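Local coordinates for protein putative phosphoglycolate phosphatase (PDB 2HI0) that belongs to the haloacid dehalogenase-like hydrolases and probably removes phosphate from 2-phosphoglycolate, at residues A[51-56]-A[92-97]; A[132-137]-A[162-167]; A[15-20]-A[110-115]. One frame throughout, in Å; residues are numbered along the deposited sequence.

Interaction 1: A[51-56]-A[92-97]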
loop_
_atom_site.group_PDB
_atom_site.type_symbol
_atom_site.label_atom_id
_atom_site.label_comp_id
_atom_site.label_asym_id
_atom_site.label_seq_id
_atom_site.Cartn_x
_atom_site.Cartn_y
_atom_site.Cartn_z
ATOM N N GLY A 51 5.037 1.779 -5.012
ATOM C CA GLY A 51 4.891 1.071 -6.292
ATOM C C GLY A 51 6.049 0.164 -6.614
ATOM O O GLY A 51 7.144 0.244 -6.008
ATOM N N VAL A 52 5.824 -0.658 -7.620
ATOM C CA VAL A 52 6.786 -1.696 -7.931
ATOM C C VAL A 52 8.095 -1.204 -8.530
ATOM O O VAL A 52 9.111 -1.798 -8.308
ATOM C CB VAL A 52 6.195 -2.801 -8.861
ATOM C CG1 VAL A 52 5.095 -3.548 -8.123
ATOM C CG2 VAL A 52 5.745 -2.250 -10.189
ATOM N N VAL A 53 8.063 -0.119 -9.269
ATOM C CA VAL A 53 9.319 0.461 -9.840
ATOM C C VAL A 53 10.230 0.938 -8.708
ATOM O O VAL A 53 11.412 0.597 -8.669
ATOM C CB VAL A 53 9.016 1.610 -10.860
ATOM C CG1 VAL A 53 10.287 2.339 -11.276
ATOM C CG2 VAL A 53 8.249 1.079 -12.088
ATOM N N VAL A 54 9.666 1.710 -7.783
ATOM C CA VAL A 54 10.477 2.153 -6.626
ATOM C C VAL A 54 10.917 0.969 -5.762
ATOM O O VAL A 54 12.020 0.964 -5.261
ATOM C CB VAL A 54 9.735 3.244 -5.784
ATOM C CG1 VAL A 54 10.462 3.489 -4.483
ATOM C CG2 VAL A 54 9.552 4.561 -6.603
ATOM N N ALA A 55 10.049 -0.017 -5.602
ATOM C CA ALA A 55 10.357 -1.203 -4.785
ATOM C C ALA A 55 11.569 -1.949 -5.365
ATOM O O ALA A 55 12.514 -2.320 -4.626
ATOM C CB ALA A 55 9.123 -2.154 -4.690
ATOM N N VAL A 56 11.571 -2.191 -6.680
ATOM C CA VAL A 56 12.709 -2.912 -7.312
ATOM C C VAL A 56 13.971 -2.017 -7.330
ATOM O O VAL A 56 15.093 -2.499 -7.102
ATOM C CB VAL A 56 12.339 -3.480 -8.669
ATOM C CG1 VAL A 56 13.549 -4.052 -9.406
ATOM C CG2 VAL A 56 11.281 -4.553 -8.481
ATOM N N ARG A 92 13.820 -4.966 -16.324
ATOM C CA ARG A 92 14.122 -6.383 -16.668
ATOM C C ARG A 92 13.662 -7.278 -15.517
ATOM O O ARG A 92 13.066 -8.347 -15.729
ATOM C CB ARG A 92 15.598 -6.589 -16.951
ATOM C CG ARG A 92 15.913 -7.928 -17.524
ATOM C CD ARG A 92 17.352 -7.969 -18.037
ATOM N NE ARG A 92 18.314 -8.152 -16.943
ATOM C CZ ARG A 92 18.688 -9.329 -16.431
ATOM N NH1 ARG A 92 18.197 -10.464 -16.872
ATOM N NH2 ARG A 92 19.577 -9.362 -15.458
ATOM N N VAL A 93 13.898 -6.838 -14.281
ATOM C CA VAL A 93 13.422 -7.588 -13.106
ATOM C C VAL A 93 11.872 -7.575 -13.057
ATOM O O VAL A 93 11.235 -8.586 -12.803
ATOM C CB VAL A 93 14.043 -7.034 -11.788
ATOM C CG1 VAL A 93 13.417 -7.689 -10.584
ATOM C CG2 VAL A 93 15.546 -7.247 -11.769
ATOM N N LEU A 94 11.276 -6.404 -13.315
ATOM C CA LEU A 94 9.798 -6.281 -13.262
ATOM C C LEU A 94 9.110 -7.173 -14.276
ATOM O O LEU A 94 7.967 -7.634 -14.079
ATOM C CB LEU A 94 9.380 -4.834 -13.460
ATOM C CG LEU A 94 9.581 -3.914 -12.252
ATOM C CD1 LEU A 94 9.240 -2.479 -12.622
ATOM C CD2 LEU A 94 8.684 -4.364 -11.123
ATOM N N GLU A 95 9.784 -7.431 -15.401
ATOM C CA GLU A 95 9.225 -8.290 -16.436
ATOM C C GLU A 95 8.894 -9.701 -15.885
ATOM O O GLU A 95 7.924 -10.341 -16.320
ATOM C CB GLU A 95 10.232 -8.401 -17.577
ATOM C CG GLU A 95 9.731 -9.230 -18.745
ATOM C CD GLU A 95 10.712 -9.295 -19.915
ATOM O OE1 GLU A 95 11.921 -9.029 -19.726
ATOM O OE2 GLU A 95 10.262 -9.646 -21.024
ATOM N N VAL A 96 9.707 -10.166 -14.950
ATOM C CA VAL A 96 9.480 -11.420 -14.241
ATOM C C VAL A 96 8.578 -11.213 -13.035
ATOM O O VAL A 96 7.623 -11.937 -12.843
ATOM C CB VAL A 96 10.826 -12.059 -13.779
ATOM C CG1 VAL A 96 10.588 -13.394 -13.016
ATOM C CG2 VAL A 96 11.781 -12.200 -15.014
ATOM N N PHE A 97 8.886 -10.208 -12.222
ATOM C CA PHE A 97 8.148 -10.003 -10.968
ATOM C C PHE A 97 6.625 -9.760 -11.121
ATOM O O PHE A 97 5.802 -10.336 -10.363
ATOM C CB PHE A 97 8.724 -8.822 -10.214
ATOM C CG PHE A 97 7.995 -8.517 -8.927
ATOM C CD1 PHE A 97 8.238 -9.257 -7.766
ATOM C CD2 PHE A 97 7.080 -7.501 -8.881
ATOM C CE1 PHE A 97 7.534 -8.981 -6.603
ATOM C CE2 PHE A 97 6.367 -7.251 -7.723
ATOM C CZ PHE A 97 6.604 -7.978 -6.578
#

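Interaction 2: A[132-137]-A[162-167]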
loop_
_atom_site.group_PDB
_atom_site.type_symbol
_atom_site.label_atom_id
_atom_site.label_comp_id
_atom_site.label_asym_id
_atom_site.label_seq_id
_atom_site.Cartn_x
_atom_site.Cartn_y
_atom_site.Cartn_z
ATOM N N VAL A 132 -7.622 1.928 -2.535
ATOM C CA VAL A 132 -6.759 2.648 -3.481
ATOM C C VAL A 132 -5.328 2.331 -3.054
ATOM O O VAL A 132 -4.881 2.689 -1.957
ATOM C CB VAL A 132 -7.057 4.155 -3.520
ATOM C CG1 VAL A 132 -6.050 4.874 -4.451
ATOM C CG2 VAL A 132 -8.494 4.397 -3.960
ATOM N N SER A 133 -4.606 1.638 -3.918
ATOM C CA SER A 133 -3.321 0.984 -3.573
ATOM C C SER A 133 -2.288 1.188 -4.705
ATOM O O SER A 133 -2.636 1.209 -5.889
ATOM C CB SER A 133 -3.607 -0.503 -3.388
ATOM O OG SER A 133 -2.446 -1.293 -3.266
ATOM N N ASN A 134 -1.013 1.239 -4.325
ATOM C CA ASN A 134 0.103 1.252 -5.295
ATOM C C ASN A 134 0.498 -0.147 -5.756
ATOM O O ASN A 134 1.347 -0.267 -6.634
ATOM C CB ASN A 134 1.381 1.960 -4.733
ATOM C CG ASN A 134 1.340 3.491 -4.931
ATOM O OD1 ASN A 134 0.517 3.995 -5.712
ATOM N ND2 ASN A 134 2.200 4.207 -4.209
ATOM N N LYS A 135 -0.193 -1.172 -5.256
ATOM C CA LYS A 135 -0.058 -2.534 -5.810
ATOM C C LYS A 135 -0.579 -2.543 -7.249
ATOM O O LYS A 135 -1.586 -1.882 -7.543
ATOM C CB LYS A 135 -0.835 -3.529 -4.964
ATOM C CG LYS A 135 -0.757 -4.964 -5.479
ATOM C CD LYS A 135 -1.566 -5.945 -4.578
ATOM C CE LYS A 135 -1.124 -5.986 -3.121
ATOM N NZ LYS A 135 0.322 -6.326 -2.936
ATOM N N PRO A 136 0.104 -3.215 -8.167
ATOM C CA PRO A 136 -0.471 -3.208 -9.506
ATOM C C PRO A 136 -1.939 -3.611 -9.538
ATOM O O PRO A 136 -2.369 -4.549 -8.826
ATOM C CB PRO A 136 0.384 -4.242 -10.273
ATOM C CG PRO A 136 1.688 -4.204 -9.539
ATOM C CD PRO A 136 1.323 -4.044 -8.097
ATOM N N ASN A 137 -2.712 -2.894 -10.347
ATOM C CA ASN A 137 -4.152 -3.098 -10.396
ATOM C C ASN A 137 -4.600 -4.551 -10.636
ATOM O O ASN A 137 -5.568 -4.977 -10.074
ATOM C CB ASN A 137 -4.775 -2.207 -11.461
ATOM C CG ASN A 137 -6.297 -2.180 -11.393
ATOM O OD1 ASN A 137 -6.887 -1.855 -10.377
ATOM N ND2 ASN A 137 -6.943 -2.504 -12.497
ATOM N N ILE A 162 -1.175 6.322 -15.386
ATOM C CA ILE A 162 -1.872 7.064 -14.348
ATOM C C ILE A 162 -0.948 7.183 -13.131
ATOM O O ILE A 162 -0.376 6.169 -12.674
ATOM C CB ILE A 162 -3.148 6.337 -13.953
ATOM C CG1 ILE A 162 -4.051 6.178 -15.190
ATOM C CG2 ILE A 162 -3.901 7.073 -12.808
ATOM C CD1 ILE A 162 -4.624 7.523 -15.705
ATOM N N ARG A 163 -0.777 8.390 -12.620
ATOM C CA ARG A 163 0.168 8.587 -11.506
ATOM C C ARG A 163 -0.160 7.757 -10.246
ATOM O O ARG A 163 -1.324 7.654 -9.817
ATOM C CB ARG A 163 0.327 10.061 -11.124
ATOM C CG ARG A 163 0.845 10.915 -12.235
ATOM C CD ARG A 163 1.128 12.300 -11.794
ATOM N NE ARG A 163 -0.071 13.042 -11.351
ATOM C CZ ARG A 163 -0.061 14.318 -10.964
ATOM N NH1 ARG A 163 1.085 14.981 -10.913
ATOM N NH2 ARG A 163 -1.165 14.913 -10.564
ATOM N N ARG A 164 0.910 7.200 -9.655
ATOM C CA ARG A 164 0.805 6.473 -8.426
ATOM C C ARG A 164 0.589 7.413 -7.252
ATOM O O ARG A 164 0.798 8.609 -7.364
ATOM C CB ARG A 164 2.063 5.632 -8.240
ATOM C CG ARG A 164 3.324 6.512 -8.055
ATOM C CD ARG A 164 4.482 5.640 -7.562
ATOM N NE ARG A 164 5.751 6.382 -7.491
ATOM C CZ ARG A 164 6.174 7.093 -6.454
ATOM N NH1 ARG A 164 5.444 7.250 -5.356
ATOM N NH2 ARG A 164 7.364 7.669 -6.522
ATOM N N LYS A 165 0.192 6.838 -6.136
ATOM C CA LYS A 165 0.146 7.563 -4.863
ATOM C C LYS A 165 1.618 7.955 -4.596
ATOM O O LYS A 165 2.553 7.150 -4.865
ATOM C CB LYS A 165 -0.368 6.671 -3.716
ATOM C CG LYS A 165 -1.822 6.173 -3.772
ATOM C CD LYS A 165 -1.983 4.846 -2.995
ATOM C CE LYS A 165 -1.653 5.036 -1.531
ATOM N NZ LYS A 165 -1.632 3.741 -0.777
ATOM N N PRO A 166 1.850 9.127 -4.003
ATOM C CA PRO A 166 0.898 10.052 -3.391
ATOM C C PRO A 166 0.318 11.150 -4.270
ATOM O O PRO A 166 -0.317 12.042 -3.698
ATOM C CB PRO A 166 1.721 10.642 -2.245
ATOM C CG PRO A 166 3.109 10.747 -2.789
ATOM C CD PRO A 166 3.254 9.553 -3.732
ATOM N N ALA A 167 0.433 11.049 -5.615
ATOM C CA ALA A 167 -0.337 11.959 -6.478
ATOM C C ALA A 167 -1.804 11.744 -6.161
ATOM O O ALA A 167 -2.189 10.622 -5.769
ATOM C CB ALA A 167 -0.083 11.699 -7.974
HETATM O O HOH W 1 -0.194 1.616 -1.689
#

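Interaction 3: A[15-20]-A[110-115]. Unlike the reference sequence in segment 110-115: Gly110 (reference Cys). With EDO (1,2-ethanediol), chain I.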
loop_
_atom_site.group_PDB
_atom_site.type_symbol
_atom_site.label_atom_id
_atom_site.label_comp_id
_atom_site.label_asym_id
_atom_site.label_seq_id
_atom_site.Cartn_x
_atom_site.Cartn_y
_atom_site.Cartn_z
ATOM N N ILE A 15 -5.074 -3.693 5.011
ATOM C CA ILE A 15 -6.156 -4.673 5.060
ATOM C C ILE A 15 -5.729 -6.124 4.772
ATOM O O ILE A 15 -6.343 -7.046 5.245
ATOM C CB ILE A 15 -7.357 -4.268 4.203
ATOM C CG1 ILE A 15 -7.011 -4.246 2.694
ATOM C CG2 ILE A 15 -7.952 -2.920 4.723
ATOM C CD1 ILE A 15 -8.243 -3.941 1.758
ATOM N N LEU A 16 -4.625 -6.270 4.031
ATOM C CA LEU A 16 -4.077 -7.568 3.629
ATOM C C LEU A 16 -2.628 -7.723 4.097
ATOM O O LEU A 16 -1.802 -6.821 3.923
ATOM C CB LEU A 16 -4.137 -7.777 2.109
ATOM C CG LEU A 16 -5.547 -8.066 1.572
ATOM C CD1 LEU A 16 -5.466 -8.309 0.086
ATOM C CD2 LEU A 16 -6.194 -9.287 2.229
ATOM N N ASP A 17 -2.348 -8.908 4.652
ATOM C CA ASP A 17 -1.047 -9.313 5.154
ATOM C C ASP A 17 -0.298 -9.921 3.941
ATOM O O ASP A 17 -0.401 -11.124 3.651
ATOM C CB ASP A 17 -1.283 -10.325 6.264
ATOM C CG ASP A 17 -0.049 -10.713 6.998
ATOM O OD1 ASP A 17 1.076 -10.408 6.542
ATOM O OD2 ASP A 17 -0.276 -11.354 8.048
ATOM N N THR A 18 0.449 -9.065 3.223
ATOM C CA THR A 18 1.036 -9.410 1.907
ATOM C C THR A 18 2.541 -9.634 1.892
ATOM O O THR A 18 3.097 -10.006 0.846
ATOM C CB THR A 18 0.742 -8.256 0.898
ATOM O OG1 THR A 18 1.179 -7.045 1.455
ATOM C CG2 THR A 18 -0.760 -8.118 0.562
ATOM N N SER A 19 3.230 -9.324 3.016
ATOM C CA SER A 19 4.696 -9.263 2.943
ATOM C C SER A 19 5.350 -10.590 2.608
ATOM O O SER A 19 6.317 -10.617 1.894
ATOM C CB SER A 19 5.250 -8.713 4.245
ATOM O OG SER A 19 4.762 -9.394 5.374
ATOM N N ALA A 20 4.781 -11.699 3.070
ATOM C CA ALA A 20 5.389 -12.998 2.726
ATOM C C ALA A 20 5.359 -13.287 1.236
ATOM O O ALA A 20 6.379 -13.686 0.659
ATOM C CB ALA A 20 4.730 -14.161 3.485
ATOM N N GLY A 110 -3.605 -13.180 3.402
ATOM C CA GLY A 110 -4.980 -13.100 3.894
ATOM C C GLY A 110 -5.227 -11.768 4.581
ATOM O O GLY A 110 -4.317 -10.962 4.758
ATOM N N PRO A 111 -6.466 -11.556 5.038
ATOM C CA PRO A 111 -6.795 -10.333 5.770
ATOM C C PRO A 111 -6.092 -10.369 7.124
ATOM O O PRO A 111 -5.869 -11.437 7.671
ATOM C CB PRO A 111 -8.318 -10.428 5.939
ATOM C CG PRO A 111 -8.605 -11.901 5.877
ATOM C CD PRO A 111 -7.605 -12.483 4.930
ATOM N N PHE A 112 -5.732 -9.215 7.656
ATOM C CA PHE A 112 -5.300 -9.170 9.060
ATOM C C PHE A 112 -6.478 -9.521 9.964
ATOM O O PHE A 112 -7.655 -9.239 9.636
ATOM C CB PHE A 112 -4.737 -7.784 9.452
ATOM C CG PHE A 112 -3.414 -7.452 8.808
ATOM C CD1 PHE A 112 -2.200 -7.916 9.349
ATOM C CD2 PHE A 112 -3.369 -6.633 7.695
ATOM C CE1 PHE A 112 -0.988 -7.576 8.754
ATOM C CE2 PHE A 112 -2.175 -6.334 7.108
ATOM C CZ PHE A 112 -0.988 -6.780 7.659
ATOM N N PRO A 113 -6.189 -10.096 11.132
ATOM C CA PRO A 113 -7.235 -10.363 12.135
ATOM C C PRO A 113 -8.136 -9.145 12.398
ATOM O O PRO A 113 -7.657 -8.036 12.594
ATOM C CB PRO A 113 -6.438 -10.747 13.378
ATOM C CG PRO A 113 -5.148 -11.303 12.798
ATOM C CD PRO A 113 -4.846 -10.472 11.603
ATOM N N GLY A 114 -9.439 -9.355 12.360
ATOM C CA GLY A 114 -10.338 -8.248 12.590
ATOM C C GLY A 114 -10.838 -7.475 11.400
ATOM O O GLY A 114 -11.775 -6.715 11.516
ATOM N N ILE A 115 -10.134 -7.547 10.275
ATOM C CA ILE A 115 -10.467 -6.726 9.098
ATOM C C ILE A 115 -11.816 -7.076 8.420
ATOM O O ILE A 115 -12.588 -6.199 8.071
ATOM C CB ILE A 115 -9.297 -6.755 8.104
ATOM C CG1 ILE A 115 -8.045 -6.019 8.668
ATOM C CG2 ILE A 115 -9.752 -6.300 6.668
ATOM C CD1 ILE A 115 -8.304 -4.562 9.087
HETATM C C1 EDO I . -5.029 -5.992 12.756
HETATM O O1 EDO I . -4.909 -7.408 12.862
HETATM C C2 EDO I . -5.016 -5.519 14.188
HETATM O O2 EDO I . -6.349 -5.723 14.660
#

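Interaction 1: A[51-56]-A[92-97]
Leu94 pushes its branched end against the near side of helix 52-63, where three valines meet it. Its CD2 methyl lies 3.7 Å from Val52 CB and 3.7 Å from Val56 CG2. These two valines are one helical turn apart, so the methyl bridges successive turns. The other branch, CD1, meets Val53 CG2 at 3.7 Å, and those side chains cross at about a right angle. Leu94 CG stands anti to the carbonyl carbon, chi1 -76°, which carries the branch point toward the valines.

Val56 uses both of its branches. CG2 takes Leu94, while CG1 packs 3.8 Å from Val93 CG1. The one aromatic contact is made at a ring edge. Val52 CG1 lies 3.9 Å from Phe97 CE2, near the plane of the ring.

No hydrogen bond crosses between the segments. Within the first turn of helix 52-63, Ala55 N bonds to Gly51 O at 2.9 Å, and Gly51 is the N-cap. The axes of segments 52-56 and 92-97 come within 10.3 Å, their directions 117° apart, and apolar side chains fill the approach.

Helix 19-32 packs on the same group: Phe97 touches its Ala25 and Ala29, and Val93 touches Phe30. The contact thus joins helices 52-63 and 87-103 of the helical cap. Val52 also touches Pro136, beside the core sheet.

Interaction 2: A[132-137]-A[162-167]
Asn134 turns CG to the side of its backbone N (chi1 -85°), which brings the amide to Lys165; the bend at chi3 (62°) returns Lys165 NZ toward Val132 O. The amide grips the backbone of Lys165 twice. Asn134 OD1 receives Lys165 N at 2.9 Å, in the carbonyl plane and on a lone pair. Asn134 ND2 gives to Lys165 O at 3.0 Å, fairly straight at 164°. That oxygen lies close to the amide plane, but ND2 comes from above the plane of the Lys165 carbonyl. Arg164 NH1, the second donor to Lys165 O at 2.9 Å, takes a lone pair in that plane. Asn134 ND2 also bonds to Gly49 O in the cap.

One linking water accepts from Asn134 N at 2.8 Å and from Lys165 NZ at 2.7 Å. The ammonium group also makes salt bridges to Asp194 and Asp10, and Asp10 is a ligand of the sodium ion. Ser133 OG accepts from Lys135 N at 3.0 Å, an ST turn at the corner of the chain.

A serine on a core strand and a lysine beside the metal-binding aspartates are consistent with motifs II and III of the HAD active site.

Interaction 3: A[15-20]-A[110-115]
Phe112 lays one ring face over the side chain of Asp17. Asp17 CB sits 3.9 Å from the ring centroid, 17° off the normal, a CH-pi contact. The carboxylate stacks almost parallel to the ring, with Asp17 CG 3.7 Å from Phe112 CE1. Asp17 CG is anti to the backbone N, chi1 -173°, laying the carboxylate along the ring. Phe112 CE2 also comes 3.2 Å from Leu16 O.

Beside the ring, the two segments pair as a short, weakly bonded antiparallel sheet. Asp17 N gives to Gly110 O at 2.8 Å, while Phe112 N to Ile15 O is weak at 3.3 Å. Gly110 is a cysteine in the reference sequence. The paired strands are probably the two linkers through which, as in related capped HAD phosphatases, the chain leaves the core and returns.

With an alanine at Phe112, the flat surface against Asp17 goes and the carboxylate would probably be free to turn. Ile115 CG2 packs 4.0 Å from Ile15 CB. An ethanediol, probably from the crystallisation liquor, bonds through O1 to Pro113 O at 2.8 Å and is also bonded to Ala230 N. Trp210 meets the Phe112 ring with the planes at about 60°.

How the interactions relate
From the N terminus, strand 6-9 leads to Asp10 and Asp12, two of the sodium ligands, and then to segment 15-20. The chain departs into the helical cap and returns at 110-115, so interaction 3 closes the long loop that holds the cap. Interaction 1 lies within that loop and closes a shorter one, between helices 52-63 and 87-103. Interaction 2 opens only after both are closed, and joins the chain at strand 128-133 to the loop before helix 169-178. No two contacts cross. Cap and core meet where Gly51 packs on Asn134 and Val52 on Pro136. Lys135 NZ lies near Thr18 CG2, bringing interactions 2 and 3 together near the sodium site.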